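Local coordinates for protein putative esterase/lipase/thioesterase (Silicibacter sp., PDB 2PBL) that is a putative esterase, lipase or thioesterase of the alpha/beta-hydrolase fold that probably hydrolyses ester or thioester bonds, its natural substrate being unknown, at residues R50-F56 / F77-S83; G72-A76 / M180-F184. All coordinates share one frame; numbering follows the deposited sequence.

Contact 1 (R50-F56 / F77-S83); sequences RHKFDLF and FDKSSWS
K79 and D54 join strand 52-56 of the alpha/beta-hydrolase sheet to the loop that follows strand 64-69. K79 NZ makes a salt bridge with D54 OD1 at 2.9 Å, arriving from above the carboxylate plane; N42 adds its backbone N-H to OD1 and its side-chain oxygen to the ammonium. The lysine stands in the crowded position about chi1 (65°) and runs out extended, which lays CE against K52 CB (3.7 Å); the bend at its last torsion (52°) turns NZ to the carboxylate. With an alanine at K79 the carboxylate of D54 is likely to lose its cationic mate, and a gap to open beside K52 CB. D54 OD2 is served by water: one molecule donates to it and to K79 O and accepts a hydrogen bond from S83 OG, which is also hydrogen-bonded to R32 NH1. Beyond it, F56 CZ rests on S83 CB at 3.7 Å. At the other end R50 NH2 donates to F77 O (2.9 Å, 149° at the hydrogen), the oxygen lying in the guanidinium plane, while R50 NE binds Y101 O. The largely buried D54 is thus gripped by several donors, which would probably keep it ionised and the loop fixed to the strand.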
# COMPACT_ATOMS: atom_id res chain seq x y z
N ARG A 50 6.98 0.16 -16.11
CA ARG A 50 6.72 0.15 -14.64
C ARG A 50 5.65 -0.88 -14.24
O ARG A 50 5.18 -0.90 -13.08
CB ARG A 50 6.38 1.55 -14.12
CG ARG A 50 7.51 2.53 -14.24
CD ARG A 50 7.09 3.93 -13.91
NE ARG A 50 6.64 4.07 -12.53
CZ ARG A 50 7.41 4.44 -11.51
NH1 ARG A 50 8.69 4.76 -11.68
NH2 ARG A 50 6.89 4.49 -10.30
N HIS A 51 5.27 -1.76 -15.18
CA HIS A 51 4.36 -2.87 -14.84
C HIS A 51 5.11 -4.11 -14.36
O HIS A 51 4.96 -5.22 -14.89
CB HIS A 51 3.42 -3.21 -16.00
CG HIS A 51 2.57 -2.06 -16.44
ND1 HIS A 51 2.07 -1.94 -17.70
CD2 HIS A 51 2.19 -0.94 -15.78
CE1 HIS A 51 1.39 -0.82 -17.81
NE2 HIS A 51 1.45 -0.19 -16.65
N LYS A 52 5.84 -3.94 -13.27
CA LYS A 52 6.69 -4.96 -12.73
C LYS A 52 6.46 -5.10 -11.24
O LYS A 52 6.01 -4.14 -10.62
CB LYS A 52 8.14 -4.52 -12.85
CG LYS A 52 8.61 -4.07 -14.21
CD LYS A 52 8.85 -5.21 -15.13
CE LYS A 52 9.43 -4.65 -16.44
NZ LYS A 52 9.48 -5.64 -17.51
N PHE A 53 6.77 -6.28 -10.72
CA PHE A 53 6.77 -6.55 -9.30
C PHE A 53 7.92 -7.44 -8.91
O PHE A 53 8.45 -8.21 -9.73
CB PHE A 53 5.45 -7.15 -8.79
CG PHE A 53 5.15 -8.55 -9.28
CD1 PHE A 53 4.61 -8.78 -10.54
CD2 PHE A 53 5.31 -9.64 -8.44
CE1 PHE A 53 4.34 -10.06 -10.98
CE2 PHE A 53 5.00 -10.94 -8.86
CZ PHE A 53 4.50 -11.14 -10.13
N ASP A 54 8.33 -7.28 -7.66
CA ASP A 54 9.35 -8.11 -7.06
C ASP A 54 8.60 -9.15 -6.21
O ASP A 54 7.56 -8.88 -5.59
CB ASP A 54 10.32 -7.29 -6.23
CG ASP A 54 11.24 -6.38 -7.07
OD1 ASP A 54 11.41 -6.54 -8.30
OD2 ASP A 54 11.80 -5.46 -6.45
N LEU A 55 9.11 -10.37 -6.25
CA LEU A 55 8.59 -11.47 -5.49
C LEU A 55 9.70 -12.08 -4.64
O LEU A 55 10.71 -12.61 -5.15
CB LEU A 55 7.97 -12.52 -6.40
CG LEU A 55 7.25 -13.68 -5.74
CD1 LEU A 55 6.07 -13.21 -4.84
CD2 LEU A 55 6.72 -14.59 -6.84
N PHE A 56 9.51 -11.96 -3.33
CA PHE A 56 10.44 -12.47 -2.34
C PHE A 56 9.86 -13.74 -1.74
O PHE A 56 8.78 -13.74 -1.16
CB PHE A 56 10.75 -11.42 -1.27
CG PHE A 56 11.24 -10.13 -1.86
CD1 PHE A 56 12.46 -10.07 -2.50
CD2 PHE A 56 10.44 -8.99 -1.85
CE1 PHE A 56 12.87 -8.92 -3.11
CE2 PHE A 56 10.87 -7.83 -2.47
CZ PHE A 56 12.08 -7.80 -3.08
N PHE A 77 8.34 7.43 -6.15
CA PHE A 77 8.84 6.14 -5.69
C PHE A 77 8.43 5.02 -6.64
O PHE A 77 7.60 5.20 -7.54
CB PHE A 77 8.45 5.84 -4.23
CG PHE A 77 8.90 6.92 -3.27
CD1 PHE A 77 10.16 6.88 -2.71
CD2 PHE A 77 8.08 7.95 -2.98
CE1 PHE A 77 10.58 7.88 -1.82
CE2 PHE A 77 8.50 8.96 -2.10
CZ PHE A 77 9.77 8.92 -1.54
N ASP A 78 9.11 3.89 -6.49
CA ASP A 78 8.79 2.66 -7.20
C ASP A 78 9.01 1.56 -6.15
O ASP A 78 9.30 1.84 -4.99
CB ASP A 78 9.62 2.48 -8.50
CG ASP A 78 11.10 2.48 -8.27
OD1 ASP A 78 11.57 2.06 -7.23
OD2 ASP A 78 11.83 2.89 -9.18
N LYS A 79 8.88 0.32 -6.57
CA LYS A 79 9.02 -0.81 -5.67
C LYS A 79 10.38 -0.97 -5.01
O LYS A 79 10.46 -1.59 -3.94
CB LYS A 79 8.70 -2.12 -6.40
CG LYS A 79 9.67 -2.48 -7.54
CD LYS A 79 9.14 -3.66 -8.39
CE LYS A 79 9.95 -3.80 -9.67
NZ LYS A 79 11.42 -3.86 -9.37
N SER A 80 11.42 -0.41 -5.62
CA SER A 80 12.79 -0.62 -5.15
C SER A 80 13.16 0.02 -3.82
O SER A 80 14.18 -0.34 -3.26
CB SER A 80 13.83 -0.21 -6.20
OG SER A 80 13.93 1.20 -6.33
N SER A 81 12.37 0.95 -3.33
CA SER A 81 12.65 1.57 -2.02
C SER A 81 12.09 0.82 -0.81
O SER A 81 12.30 1.26 0.34
CB SER A 81 12.08 2.96 -2.01
OG SER A 81 12.84 3.80 -2.87
N TRP A 82 11.46 -0.34 -1.02
CA TRP A 82 10.71 -0.97 0.09
C TRP A 82 10.92 -2.44 0.38
O TRP A 82 10.27 -2.97 1.25
CB TRP A 82 9.22 -0.76 -0.17
CG TRP A 82 8.87 0.59 -0.75
CD1 TRP A 82 8.70 0.87 -2.08
CD2 TRP A 82 8.78 1.84 -0.06
NE1 TRP A 82 8.47 2.21 -2.24
CE2 TRP A 82 8.50 2.83 -1.02
CE3 TRP A 82 8.86 2.21 1.29
CZ2 TRP A 82 8.32 4.17 -0.68
CZ3 TRP A 82 8.69 3.53 1.63
CH2 TRP A 82 8.40 4.50 0.65
N SER A 83 11.82 -3.09 -0.35
CA SER A 83 12.05 -4.53 -0.27
C SER A 83 12.31 -5.00 1.13
O SER A 83 11.77 -6.03 1.56
CB SER A 83 13.23 -4.90 -1.18
OG SER A 83 13.04 -4.23 -2.42
O HOH W 1 10.96 5.93 -9.50
O HOH W 2 10.80 -4.24 -3.89
O HOH W 3 13.42 -3.57 -7.01

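Contact 2 (G72-A76 / M180-F184); sequences GYWMA and MNEKF
Y73, W74 and M75 continue the His-Gly-Gly sequence that, in related alpha/beta hydrolases, builds the oxyanion hole, and here they pack on the short helix 181-184 beside the presumed active site. The loop folds back in a tight turn closed by M75 N to G72 O, with Y73 and W74 both in left-handed backbone conformations; at G72 a side chain would run into A76 O. This turn presents three consecutive side chains to the helix.

M180, deposited like M75 as selenomethionine, makes a Met-aromatic contact: its SE sits over one face of the Y73 ring, 3.5 Å from the centroid and displaced toward the rim. A bend at chi3 (-76°) lays CE over the same face, where it makes a CH-pi contact, while the tyrosine hydroxyl is held by Y8 O.

W74 turns the edge of its six-membered ring to the face of F184 in a T-shaped pair, centroids 5.4 Å apart and planes at 87°. The indole is buried, touching I109, L142 and L175, and it meets H141 edge-to-face.

M75 CE lies among three side chains of 180-184, 3.6 Å from F184 CE1 and 3.7 Å from M180 CB, with K183 crossing at about a right angle. No hydrogen bond crosses between the two segments, so fit of apolar surfaces does the joining.

F184 is confined from several directions. Y73 O meets the edge of its ring at CE1 (3.3 Å), and on the face opposite W74 lies M180 O, an acceptor for both K183 N and F184 N, 3.4 Å above the F184 ring plane and over its centre.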
# COMPACT_ATOMS: atom_id res chain seq x y z
N GLY A 72 3.63 7.40 -1.86
CA GLY A 72 4.22 8.51 -2.60
C GLY A 72 3.23 9.37 -3.38
O GLY A 72 3.62 10.03 -4.36
N TYR A 73 1.96 9.36 -2.92
CA TYR A 73 0.87 10.14 -3.45
C TYR A 73 0.70 9.86 -4.94
O TYR A 73 0.52 10.77 -5.70
CB TYR A 73 1.07 11.66 -3.19
CG TYR A 73 0.65 12.15 -1.80
CD1 TYR A 73 -0.68 12.17 -1.44
CD2 TYR A 73 1.56 12.69 -0.91
CE1 TYR A 73 -1.08 12.64 -0.22
CE2 TYR A 73 1.18 13.16 0.32
CZ TYR A 73 -0.15 13.15 0.66
OH TYR A 73 -0.55 13.63 1.88
N TRP A 74 0.91 8.60 -5.35
CA TRP A 74 0.74 8.20 -6.76
C TRP A 74 1.61 8.99 -7.76
O TRP A 74 1.31 9.01 -8.95
CB TRP A 74 -0.73 8.40 -7.14
CG TRP A 74 -1.78 7.77 -6.29
CD1 TRP A 74 -2.21 6.47 -6.34
CD2 TRP A 74 -2.59 8.41 -5.30
NE1 TRP A 74 -3.21 6.26 -5.44
CE2 TRP A 74 -3.46 7.44 -4.77
CE3 TRP A 74 -2.66 9.72 -4.79
CZ2 TRP A 74 -4.39 7.73 -3.79
CZ3 TRP A 74 -3.59 10.00 -3.83
CH2 TRP A 74 -4.44 9.02 -3.33
N MSE A 75 2.66 9.67 -7.27
CA MSE A 75 3.50 10.51 -8.13
C MSE A 75 5.02 10.34 -7.93
O MSE A 75 5.83 11.01 -8.61
CB MSE A 75 3.09 11.96 -7.93
CG MSE A 75 3.33 12.47 -6.54
SE MSE A 75 2.84 14.37 -6.45
CE MSE A 75 1.18 14.35 -6.91
N ALA A 76 5.43 9.44 -7.03
CA ALA A 76 6.85 9.20 -6.75
C ALA A 76 7.07 7.83 -6.15
O ALA A 76 6.14 7.20 -5.70
CB ALA A 76 7.41 10.29 -5.79
N MSE A 180 -1.48 18.96 -5.67
CA MSE A 180 -1.19 17.65 -6.25
C MSE A 180 -2.25 17.30 -7.27
O MSE A 180 -2.00 16.47 -8.15
CB MSE A 180 -1.12 16.59 -5.17
CG MSE A 180 0.04 16.72 -4.23
SE MSE A 180 -0.08 15.26 -2.92
CE MSE A 180 -1.44 15.93 -1.89
N ASN A 181 -3.42 17.94 -7.20
CA ASN A 181 -4.45 17.69 -8.21
C ASN A 181 -4.11 18.21 -9.62
O ASN A 181 -4.77 17.84 -10.60
CB ASN A 181 -5.79 18.19 -7.81
CG ASN A 181 -6.91 17.46 -8.55
OD1 ASN A 181 -6.84 16.24 -8.76
ND2 ASN A 181 -7.95 18.18 -8.90
N GLU A 182 -3.05 19.01 -9.72
CA GLU A 182 -2.54 19.44 -11.00
C GLU A 182 -2.01 18.20 -11.70
O GLU A 182 -1.96 18.15 -12.93
CB GLU A 182 -1.45 20.49 -10.81
CG GLU A 182 -1.97 21.83 -10.22
CD GLU A 182 -0.85 22.76 -9.64
OE1 GLU A 182 0.34 22.35 -9.58
OE2 GLU A 182 -1.18 23.90 -9.21
N LYS A 183 -1.57 17.21 -10.91
CA LYS A 183 -1.11 15.93 -11.45
C LYS A 183 -2.22 14.87 -11.51
O LYS A 183 -2.30 14.12 -12.49
CB LYS A 183 0.08 15.40 -10.66
CG LYS A 183 1.22 16.36 -10.69
CD LYS A 183 2.45 15.82 -10.04
CE LYS A 183 3.59 16.82 -10.15
NZ LYS A 183 4.78 16.29 -9.46
N PHE A 184 -3.09 14.80 -10.52
CA PHE A 184 -4.16 13.77 -10.53
C PHE A 184 -5.20 14.08 -11.60
O PHE A 184 -5.72 13.18 -12.27
CB PHE A 184 -4.84 13.66 -9.18
CG PHE A 184 -3.89 13.52 -8.02
CD1 PHE A 184 -2.77 12.73 -8.12
CD2 PHE A 184 -4.19 14.13 -6.81
CE1 PHE A 184 -1.93 12.59 -7.04
CE2 PHE A 184 -3.36 14.01 -5.73
CZ PHE A 184 -2.22 13.25 -5.85

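The two contacts share one loop, whose residues 72-76 serve contact 2 and whose next residues, 77-83, serve contact 1, so it is held at one end to the helix 181-184 and at the other to strand 52-56. Their centres lie about 18 Å apart, yet they touch where F77 CD2 packs on G72 CA at 3.9 Å. The loop thus passes the presumed catalytic region: H70 touches F77 and stacks with W82, and Y73 lies near, without touching, a probable Ser-His-Glu triad of S137, H242 and E215. Unidentified bound material lies about 3 Å from the side chain of Y73 and about 4 Å from that of F77; it probably came from the crystallisation medium, but may mark a pocket.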